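Local coordinates for protein enolase from the environmental genome shotgun sequencing of the Sargasso Sea (PDB 2QGY) that is of unknown function but, as a member of the enolase superfamily with a bound magnesium ion, probably carries out a metal-assisted reaction through an enolate-like intermediate, at residues 48-53 against 112-117; 52-57 against 273-278; 166-171 against 193-198. All coordinates share one frame; numbering follows the deposited sequence.

Contacts 1 and 2 follow one another along the strand 48-53: its start packs on helix 99-120 within the N-terminal domain, and its end, running on into 54-57, meets the loop 273-278 of the barrel domain. Their centres are about 15 Å apart and their segments share Glu-52 and Ala-53. Contact 3 belongs to the barrel wall, about 32 Å from contact 1 and about 23 Å from contact 2 between centres, although the nearest atoms of contacts 2 and 3 are only about 5 Å apart. The magnesium ion, held by Asp-200, Glu-226 and Glu-252, lies about 4 Å from the side chain of Lys-169 in contact 3 and about 9 Å from that of Asp-275 in contact 2.

Contact 1: 48-53 against 112-117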
loop_
_atom_site.group_PDB
_atom_site.type_symbol
_atom_site.label_atom_id
_atom_site.label_comp_id
_atom_site.label_asym_id
_atom_site.label_seq_id
_atom_site.Cartn_x
_atom_site.Cartn_y
_atom_site.Cartn_z
ATOM N N GLU A 48 -2.142 21.813 20.423
ATOM C CA GLU A 48 -1.085 21.075 19.746
ATOM C C GLU A 48 -1.352 19.586 19.849
ATOM O O GLU A 48 -1.697 19.078 20.927
ATOM C CB GLU A 48 0.269 21.360 20.399
ATOM C CG GLU A 48 0.753 22.781 20.262
ATOM C CD GLU A 48 2.193 22.957 20.752
ATOM O OE1 GLU A 48 2.625 22.207 21.656
ATOM O OE2 GLU A 48 2.892 23.859 20.241
ATOM N N GLY A 49 -1.205 18.890 18.728
ATOM C CA GLY A 49 -1.313 17.425 18.755
ATOM C C GLY A 49 -0.118 16.782 18.086
ATOM O O GLY A 49 0.302 17.212 17.014
ATOM N N TRP A 50 0.353 15.693 18.681
ATOM C CA TRP A 50 1.509 14.960 18.182
ATOM C C TRP A 50 1.098 13.624 17.566
ATOM O O TRP A 50 0.249 12.913 18.126
ATOM C CB TRP A 50 2.476 14.688 19.318
ATOM C CG TRP A 50 3.157 15.908 19.813
ATOM C CD1 TRP A 50 2.730 16.750 20.804
ATOM C CD2 TRP A 50 4.411 16.411 19.359
ATOM N NE1 TRP A 50 3.646 17.772 20.982
ATOM C CE2 TRP A 50 4.688 17.583 20.107
ATOM C CE3 TRP A 50 5.330 15.990 18.376
ATOM C CZ2 TRP A 50 5.867 18.339 19.914
ATOM C CZ3 TRP A 50 6.498 16.739 18.171
ATOM C CH2 TRP A 50 6.748 17.916 18.936
ATOM N N GLY A 51 1.730 13.308 16.433
ATOM C CA GLY A 51 1.501 12.059 15.689
ATOM C C GLY A 51 2.846 11.499 15.268
ATOM O O GLY A 51 3.884 12.174 15.320
ATOM N N GLU A 52 2.824 10.245 14.840
ATOM C CA GLU A 52 4.015 9.583 14.346
ATOM C C GLU A 52 3.553 8.597 13.283
ATOM O O GLU A 52 2.530 7.954 13.470
ATOM C CB GLU A 52 4.735 8.842 15.475
ATOM C CG GLU A 52 6.049 8.181 14.988
ATOM C CD GLU A 52 7.047 7.782 16.070
ATOM O OE1 GLU A 52 6.842 8.035 17.299
ATOM O OE2 GLU A 52 8.079 7.183 15.674
ATOM N N ALA A 53 4.248 8.563 12.145
ATOM C CA ALA A 53 3.948 7.645 11.037
ATOM C C ALA A 53 4.938 6.502 11.075
ATOM O O ALA A 53 6.120 6.714 11.399
ATOM C CB ALA A 53 4.104 8.350 9.677
ATOM N N LEU A 112 -4.796 14.132 15.947
ATOM C CA LEU A 112 -6.158 14.608 16.225
ATOM C C LEU A 112 -6.703 13.998 17.530
ATOM O O LEU A 112 -7.439 14.658 18.288
ATOM C CB LEU A 112 -7.084 14.353 15.032
ATOM C CG LEU A 112 -6.764 15.026 13.681
ATOM C CD1 LEU A 112 -7.811 14.730 12.651
ATOM C CD2 LEU A 112 -6.530 16.577 13.776
ATOM N N TRP A 113 -6.326 12.751 17.815
ATOM C CA TRP A 113 -6.673 12.122 19.088
ATOM C C TRP A 113 -6.006 12.828 20.263
ATOM O O TRP A 113 -6.635 12.980 21.324
ATOM C CB TRP A 113 -6.303 10.635 19.126
ATOM C CG TRP A 113 -7.322 9.748 18.454
ATOM C CD1 TRP A 113 -7.211 9.168 17.225
ATOM C CD2 TRP A 113 -8.611 9.349 18.969
ATOM N NE1 TRP A 113 -8.340 8.417 16.941
ATOM C CE2 TRP A 113 -9.212 8.514 17.988
ATOM C CE3 TRP A 113 -9.305 9.601 20.158
ATOM C CZ2 TRP A 113 -10.478 7.952 18.156
ATOM C CZ3 TRP A 113 -10.571 9.039 20.322
ATOM C CH2 TRP A 113 -11.139 8.221 19.330
ATOM N N ASP A 114 -4.748 13.223 20.088
ATOM C CA ASP A 114 -3.996 13.926 21.132
ATOM C C ASP A 114 -4.741 15.241 21.418
ATOM O O ASP A 114 -5.020 15.601 22.587
ATOM C CB ASP A 114 -2.573 14.210 20.608
ATOM C CG ASP A 114 -1.613 14.726 21.702
ATOM O OD1 ASP A 114 -1.836 14.439 22.898
ATOM O OD2 ASP A 114 -0.608 15.385 21.363
ATOM N N ILE A 115 -5.049 15.950 20.343
ATOM C CA ILE A 115 -5.792 17.241 20.415
ATOM C C ILE A 115 -7.124 17.015 21.136
ATOM O O ILE A 115 -7.449 17.725 22.100
ATOM C CB ILE A 115 -6.003 17.853 19.019
ATOM C CG1 ILE A 115 -4.656 18.395 18.520
ATOM C CG2 ILE A 115 -7.113 18.999 19.035
ATOM C CD1 ILE A 115 -4.549 18.612 17.002
ATOM N N SER A 116 -7.869 16.015 20.691
ATOM C CA SER A 116 -9.167 15.670 21.309
ATOM C C SER A 116 -9.054 15.386 22.801
ATOM O O SER A 116 -9.904 15.833 23.600
ATOM C CB SER A 116 -9.833 14.514 20.556
ATOM O OG SER A 116 -10.160 14.983 19.259
ATOM N N GLY A 117 -8.011 14.667 23.178
ATOM C CA GLY A 117 -7.703 14.429 24.592
ATOM C C GLY A 117 -7.452 15.728 25.351
ATOM O O GLY A 117 -7.914 15.899 26.501
#
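Gly-49 and Trp-50 rest against Asp-114 and Ile-115 where the antiparallel sheet of the N-terminal domain, the alpha+beta capping domain of the enolase superfamily, packs on helix 99-120. Strand 48-53 is an outermost strand of that sheet within the chain; Gly-49 and Gly-51 pair with Ile-41 and Ile-39 of strand 37-43, whereas the N-H of Trp-50 is directed at the helix. Asp-114 takes it up: Trp-50 N donates to Asp-114 OD2 over 2.9 Å, bent to 156° at the hydrogen, and OD2 accepts it with its anti lone pair, the one away from the other carboxylate oxygen. The side chain of Asp-114 gets there with its CG anti to the backbone N (chi1 -170°), which sends the carboxylate out from the helix to the strand. OD2 also forms a salt bridge with Lys-118, one turn further along, whose NZ binds Glu-48 O as well, and OD1 accepts from Leu-360 N. The carboxylate is therefore gripped at both oxygens in a buried setting, which probably helps keep it ionised.

Glycine at position 49 lets the helix come close, the axes of the two segments passing 6.1 Å apart. The CG1 branch of Ile-115 sits directly on the strand backbone, 3.5 Å from Gly-49 CA, with CD1 at 3.8 Å from Gly-49 N. Trp-50 lies alongside Asp-114, both side chains pointing the same way, while its ring also meets that of Trp-19. Asp-114 OD2 lies in the plane of the indole of Trp-50, at its edge, 3.6 Å from CD1.

Contact 2: 52-57 against 273-278; sequences EAFSIN and NPDISG
The ring of Phe-54 and the carboxylate of Asp-275 meet obliquely, their planes turned 49° from each other and their side chains crossing at about a right angle. Phe-54 CD1 comes 3.4 Å from Asp-275 OD1, oblique to the ring, while the other oxygen, OD2, lies 3.6 Å from Phe-54 CB. Phe-54 carries CG anti to its own N (chi1 173°), a setting that brings the ring beside the acid. The carboxylate is held in its orientation by several bonds: Asp-275 OD1 to His-302 ND1, Asp-275 OD2 to Asn-305 ND2, and, inside the loop, Ser-277 N to Asp-275 OD2 at 2.8 Å, which closes an Asx turn. An Asp-His pair between neighbouring barrel strand ends recalls the dyad of mandelate racemase, though what this one does here is not established.

The same turn presents Ser-277 to the strand. Gly-278 N bonds to Asp-275 O at 3.0 Å, a further bond within the loop, and Ser-277 then makes two bonds across the contact. Its carbonyl O accepts from Phe-54 N at 2.9 Å. Its hydroxyl OG donates to Glu-52 O, also at 2.9 Å, approaching from above the carbonyl plane, 59° out of it. OG bonds to Ser-310 OG as well, so this buried hydroxyl has two partners. Gly-278 lies against Phe-54, its CA 3.9 Å from Phe-54 CB.

The contact joins the two domains: strand 48-53 arrives from the N-terminal sheet, and 273-278 follows barrel strand 271-272. Helix 99-120 packs on it, Ala-107 touching Ala-53 and Ile-110 touching Ser-277, and Ile-276 packs on helix 309-320.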
loop_
_atom_site.group_PDB
_atom_site.type_symbol
_atom_site.label_atom_id
_atom_site.label_comp_id
_atom_site.label_asym_id
_atom_site.label_seq_id
_atom_site.Cartn_x
_atom_site.Cartn_y
_atom_site.Cartn_z
ATOM N N GLU A 52 2.824 10.245 14.840
ATOM C CA GLU A 52 4.015 9.583 14.346
ATOM C C GLU A 52 3.553 8.597 13.283
ATOM O O GLU A 52 2.530 7.954 13.470
ATOM C CB GLU A 52 4.735 8.842 15.475
ATOM C CG GLU A 52 6.049 8.181 14.988
ATOM C CD GLU A 52 7.047 7.782 16.070
ATOM O OE1 GLU A 52 6.842 8.035 17.299
ATOM O OE2 GLU A 52 8.079 7.183 15.674
ATOM N N ALA A 53 4.248 8.563 12.145
ATOM C CA ALA A 53 3.948 7.645 11.037
ATOM C C ALA A 53 4.938 6.502 11.075
ATOM O O ALA A 53 6.120 6.714 11.399
ATOM C CB ALA A 53 4.104 8.350 9.677
ATOM N N PHE A 54 4.462 5.308 10.724
ATOM C CA PHE A 54 5.375 4.189 10.598
ATOM C C PHE A 54 6.276 4.432 9.380
ATOM O O PHE A 54 5.804 4.498 8.259
ATOM C CB PHE A 54 4.627 2.862 10.511
ATOM C CG PHE A 54 5.533 1.732 10.207
ATOM C CD1 PHE A 54 6.353 1.229 11.194
ATOM C CD2 PHE A 54 5.626 1.242 8.925
ATOM C CE1 PHE A 54 7.227 0.188 10.934
ATOM C CE2 PHE A 54 6.528 0.182 8.625
ATOM C CZ PHE A 54 7.325 -0.321 9.635
ATOM N N SER A 55 7.571 4.579 9.603
ATOM C CA SER A 55 8.466 4.984 8.501
ATOM C C SER A 55 9.054 3.790 7.777
ATOM O O SER A 55 9.259 2.735 8.372
ATOM C CB SER A 55 9.595 5.897 9.002
ATOM O OG SER A 55 10.452 5.154 9.817
ATOM N N ILE A 56 9.324 3.961 6.481
ATOM C CA ILE A 56 9.721 2.845 5.611
ATOM C C ILE A 56 10.891 3.355 4.803
ATOM O O ILE A 56 10.847 4.479 4.306
ATOM C CB ILE A 56 8.579 2.360 4.686
ATOM C CG1 ILE A 56 7.281 2.144 5.476
ATOM C CG2 ILE A 56 8.986 1.029 4.018
ATOM C CD1 ILE A 56 6.007 1.903 4.599
ATOM N N ASN A 57 11.951 2.552 4.746
ATOM C CA ASN A 57 13.214 2.961 4.106
ATOM C C ASN A 57 12.967 3.454 2.679
ATOM O O ASN A 57 12.247 2.811 1.919
ATOM C CB ASN A 57 14.216 1.790 4.145
ATOM C CG ASN A 57 15.667 2.212 3.891
ATOM O OD1 ASN A 57 16.509 1.355 3.581
ATOM N ND2 ASN A 57 15.967 3.505 3.995
ATOM N N ASN A 273 -0.770 -8.234 14.688
ATOM C CA ASN A 273 0.181 -7.223 15.133
ATOM C C ASN A 273 0.316 -6.074 14.097
ATOM O O ASN A 273 1.408 -5.751 13.690
ATOM C CB ASN A 273 1.543 -7.860 15.493
ATOM C CG ASN A 273 2.303 -8.374 14.262
ATOM O OD1 ASN A 273 1.699 -8.736 13.252
ATOM N ND2 ASN A 273 3.640 -8.351 14.327
ATOM N N PRO A 274 -0.799 -5.422 13.731
ATOM C CA PRO A 274 -0.661 -4.247 12.855
ATOM C C PRO A 274 0.219 -3.224 13.613
ATOM O O PRO A 274 0.215 -3.190 14.868
ATOM C CB PRO A 274 -2.093 -3.707 12.736
ATOM C CG PRO A 274 -2.789 -4.163 13.992
ATOM C CD PRO A 274 -2.181 -5.584 14.221
ATOM N N ASP A 275 0.922 -2.367 12.881
ATOM C CA ASP A 275 1.751 -1.362 13.573
ATOM C C ASP A 275 0.835 -0.226 14.032
ATOM O O ASP A 275 -0.114 0.164 13.345
ATOM C CB ASP A 275 2.852 -0.823 12.655
ATOM C CG ASP A 275 3.856 0.072 13.399
ATOM O OD1 ASP A 275 4.913 -0.434 13.836
ATOM O OD2 ASP A 275 3.572 1.275 13.570
ATOM N N ILE A 276 1.085 0.240 15.246
ATOM C CA ILE A 276 0.284 1.310 15.833
ATOM C C ILE A 276 0.202 2.569 14.946
ATOM O O ILE A 276 -0.811 3.330 14.962
ATOM C CB ILE A 276 0.840 1.657 17.253
ATOM C CG1 ILE A 276 -0.082 2.661 17.976
ATOM C CG2 ILE A 276 2.327 2.186 17.161
ATOM C CD1 ILE A 276 -1.509 2.138 18.328
ATOM N N SER A 277 1.270 2.808 14.200
ATOM C CA SER A 277 1.419 4.003 13.391
ATOM C C SER A 277 1.359 3.644 11.903
ATOM O O SER A 277 1.709 4.445 11.036
ATOM C CB SER A 277 2.744 4.659 13.710
ATOM O OG SER A 277 2.619 5.403 14.918
ATOM N N GLY A 278 0.900 2.426 11.605
ATOM C CA GLY A 278 0.834 2.000 10.215
ATOM C C GLY A 278 -0.514 1.481 9.766
ATOM O O GLY A 278 -0.735 1.313 8.561
#

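Contact 3: 166-171 against 193-198; sequences GGIKIY and DELPLM
Ile-168 and Lys-169 run parallel to Leu-197 and Met-198 as neighbouring strands of the (beta/alpha)8 barrel, joined through helix 177-191 in a beta-alpha-beta crossover. The ladder has three bonds: Ile-168 N to Pro-196 O at 3.1 Å, Met-198 N to Ile-168 O at 2.9 Å, and Ile-170 N to Met-198 O at 2.9 Å.

Ile-168 and Leu-197 point to the side covered by helix 177-191. There the CD1 tip of Ile-168 meets Leu-195 CD2 at 3.9 Å, and Ile-170, its CG1 between the backbone N and carbonyl carbon (chi1 59°), sets that carbon 4.0 Å from Leu-197 CD1. Before the ladder, the ring carbon CG of Pro-196 closes to 3.2 Å from Gly-166 O. Lys-169 and Met-198 share the other face, where Lys-169 CB lies 3.9 Å from Met-198 CG before the lysine chain bends at its third torsion and leads away from this strand pair.

Lys-169 NZ bonds to Tyr-139 OH and forms salt bridges with Glu-328 and with Glu-226, a magnesium ligand. Another ligand, Asp-200, follows on strand 197-200, so the pairing brings Lys-169 and Asp-200 to the same end of the barrel, beside Glu-226 of the next strand, consistent with an enolase-superfamily active centre.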
loop_
_atom_site.group_PDB
_atom_site.type_symbol
_atom_site.label_atom_id
_atom_site.label_comp_id
_atom_site.label_asym_id
_atom_site.label_seq_id
_atom_site.Cartn_x
_atom_site.Cartn_y
_atom_site.Cartn_z
ATOM N N GLY A 166 8.109 -8.483 30.133
ATOM C CA GLY A 166 7.062 -9.503 30.084
ATOM C C GLY A 166 7.362 -10.632 29.125
ATOM O O GLY A 166 6.617 -11.613 29.071
ATOM N N GLY A 167 8.451 -10.495 28.362
ATOM C CA GLY A 167 8.785 -11.431 27.294
ATOM C C GLY A 167 9.948 -10.919 26.475
ATOM O O GLY A 167 10.303 -9.753 26.572
ATOM N N ILE A 168 10.567 -11.794 25.695
ATOM C CA ILE A 168 11.617 -11.372 24.757
ATOM C C ILE A 168 11.298 -11.968 23.391
ATOM O O ILE A 168 10.980 -13.171 23.285
ATOM C CB ILE A 168 13.039 -11.817 25.226
ATOM C CG1 ILE A 168 13.448 -11.031 26.478
ATOM C CG2 ILE A 168 14.095 -11.594 24.119
ATOM C CD1 ILE A 168 14.709 -11.560 27.182
ATOM N N LYS A 169 11.337 -11.128 22.354
ATOM C CA LYS A 169 11.172 -11.616 20.984
ATOM C C LYS A 169 12.509 -11.677 20.245
ATOM O O LYS A 169 13.246 -10.707 20.216
ATOM C CB LYS A 169 10.120 -10.794 20.212
ATOM C CG LYS A 169 9.809 -11.406 18.865
ATOM C CD LYS A 169 8.618 -10.771 18.149
ATOM C CE LYS A 169 8.904 -9.318 17.697
ATOM N NZ LYS A 169 7.650 -8.625 17.195
ATOM N N ILE A 170 12.846 -12.846 19.693
ATOM C CA ILE A 170 14.063 -13.014 18.905
ATOM C C ILE A 170 13.784 -13.387 17.449
ATOM O O ILE A 170 12.640 -13.733 17.085
ATOM C CB ILE A 170 14.980 -14.094 19.538
ATOM C CG1 ILE A 170 14.219 -15.421 19.619
ATOM C CG2 ILE A 170 15.450 -13.647 20.954
ATOM C CD1 ILE A 170 15.082 -16.626 19.908
ATOM N N TYR A 171 14.817 -13.300 16.617
ATOM C CA TYR A 171 14.726 -13.617 15.203
ATOM C C TYR A 171 15.657 -14.800 14.927
ATOM O O TYR A 171 16.841 -14.606 14.631
ATOM C CB TYR A 171 15.117 -12.402 14.349
ATOM C CG TYR A 171 14.112 -11.258 14.389
ATOM C CD1 TYR A 171 13.342 -10.939 13.266
ATOM C CD2 TYR A 171 13.956 -10.499 15.534
ATOM C CE1 TYR A 171 12.405 -9.864 13.310
ATOM C CE2 TYR A 171 13.028 -9.446 15.584
ATOM C CZ TYR A 171 12.260 -9.161 14.471
ATOM O OH TYR A 171 11.362 -8.097 14.525
ATOM N N ASP A 193 12.601 -21.337 31.805
ATOM C CA ASP A 193 11.445 -21.947 31.149
ATOM C C ASP A 193 10.146 -21.151 31.273
ATOM O O ASP A 193 9.186 -21.431 30.554
ATOM C CB ASP A 193 11.222 -23.388 31.647
ATOM C CG ASP A 193 12.308 -24.330 31.201
ATOM O OD1 ASP A 193 12.677 -24.319 30.010
ATOM O OD2 ASP A 193 12.795 -25.101 32.052
ATOM N N GLU A 194 10.111 -20.173 32.173
ATOM C CA GLU A 194 8.864 -19.471 32.454
ATOM C C GLU A 194 8.625 -18.262 31.555
ATOM O O GLU A 194 7.469 -17.909 31.296
ATOM C CB GLU A 194 8.775 -19.089 33.931
ATOM C CG GLU A 194 8.432 -20.280 34.831
ATOM C CD GLU A 194 9.410 -20.490 35.986
ATOM O OE1 GLU A 194 10.301 -19.627 36.227
ATOM O OE2 GLU A 194 9.280 -21.544 36.660
ATOM N N LEU A 195 9.702 -17.656 31.059
ATOM C CA LEU A 195 9.580 -16.380 30.341
ATOM C C LEU A 195 8.991 -16.558 28.946
ATOM O O LEU A 195 9.442 -17.402 28.172
ATOM C CB LEU A 195 10.921 -15.640 30.238
ATOM C CG LEU A 195 10.865 -14.190 29.701
ATOM C CD1 LEU A 195 10.172 -13.209 30.689
ATOM C CD2 LEU A 195 12.243 -13.676 29.296
ATOM N N PRO A 196 7.963 -15.764 28.632
ATOM C CA PRO A 196 7.507 -15.768 27.239
ATOM C C PRO A 196 8.655 -15.509 26.277
ATOM O O PRO A 196 9.360 -14.504 26.410
ATOM C CB PRO A 196 6.471 -14.649 27.218
ATOM C CG PRO A 196 5.896 -14.681 28.628
ATOM C CD PRO A 196 7.109 -14.915 29.490
ATOM N N LEU A 197 8.881 -16.455 25.367
ATOM C CA LEU A 197 9.881 -16.294 24.338
ATOM C C LEU A 197 9.149 -16.293 22.999
ATOM O O LEU A 197 8.645 -17.321 22.545
ATOM C CB LEU A 197 10.937 -17.408 24.384
ATOM C CG LEU A 197 12.004 -17.427 23.295
ATOM C CD1 LEU A 197 12.888 -16.157 23.338
ATOM C CD2 LEU A 197 12.865 -18.698 23.438
ATOM N N MET A 198 9.079 -15.130 22.369
ATOM C CA MET A 198 8.480 -15.068 21.029
ATOM C C MET A 198 9.483 -15.133 19.889
ATOM O O MET A 198 10.627 -14.684 20.012
ATOM C CB MET A 198 7.469 -13.923 20.866
ATOM C CG MET A 198 7.283 -12.873 21.928
ATOM S SD MET A 198 7.221 -13.126 23.719
ATOM C CE MET A 198 5.893 -12.102 24.246
#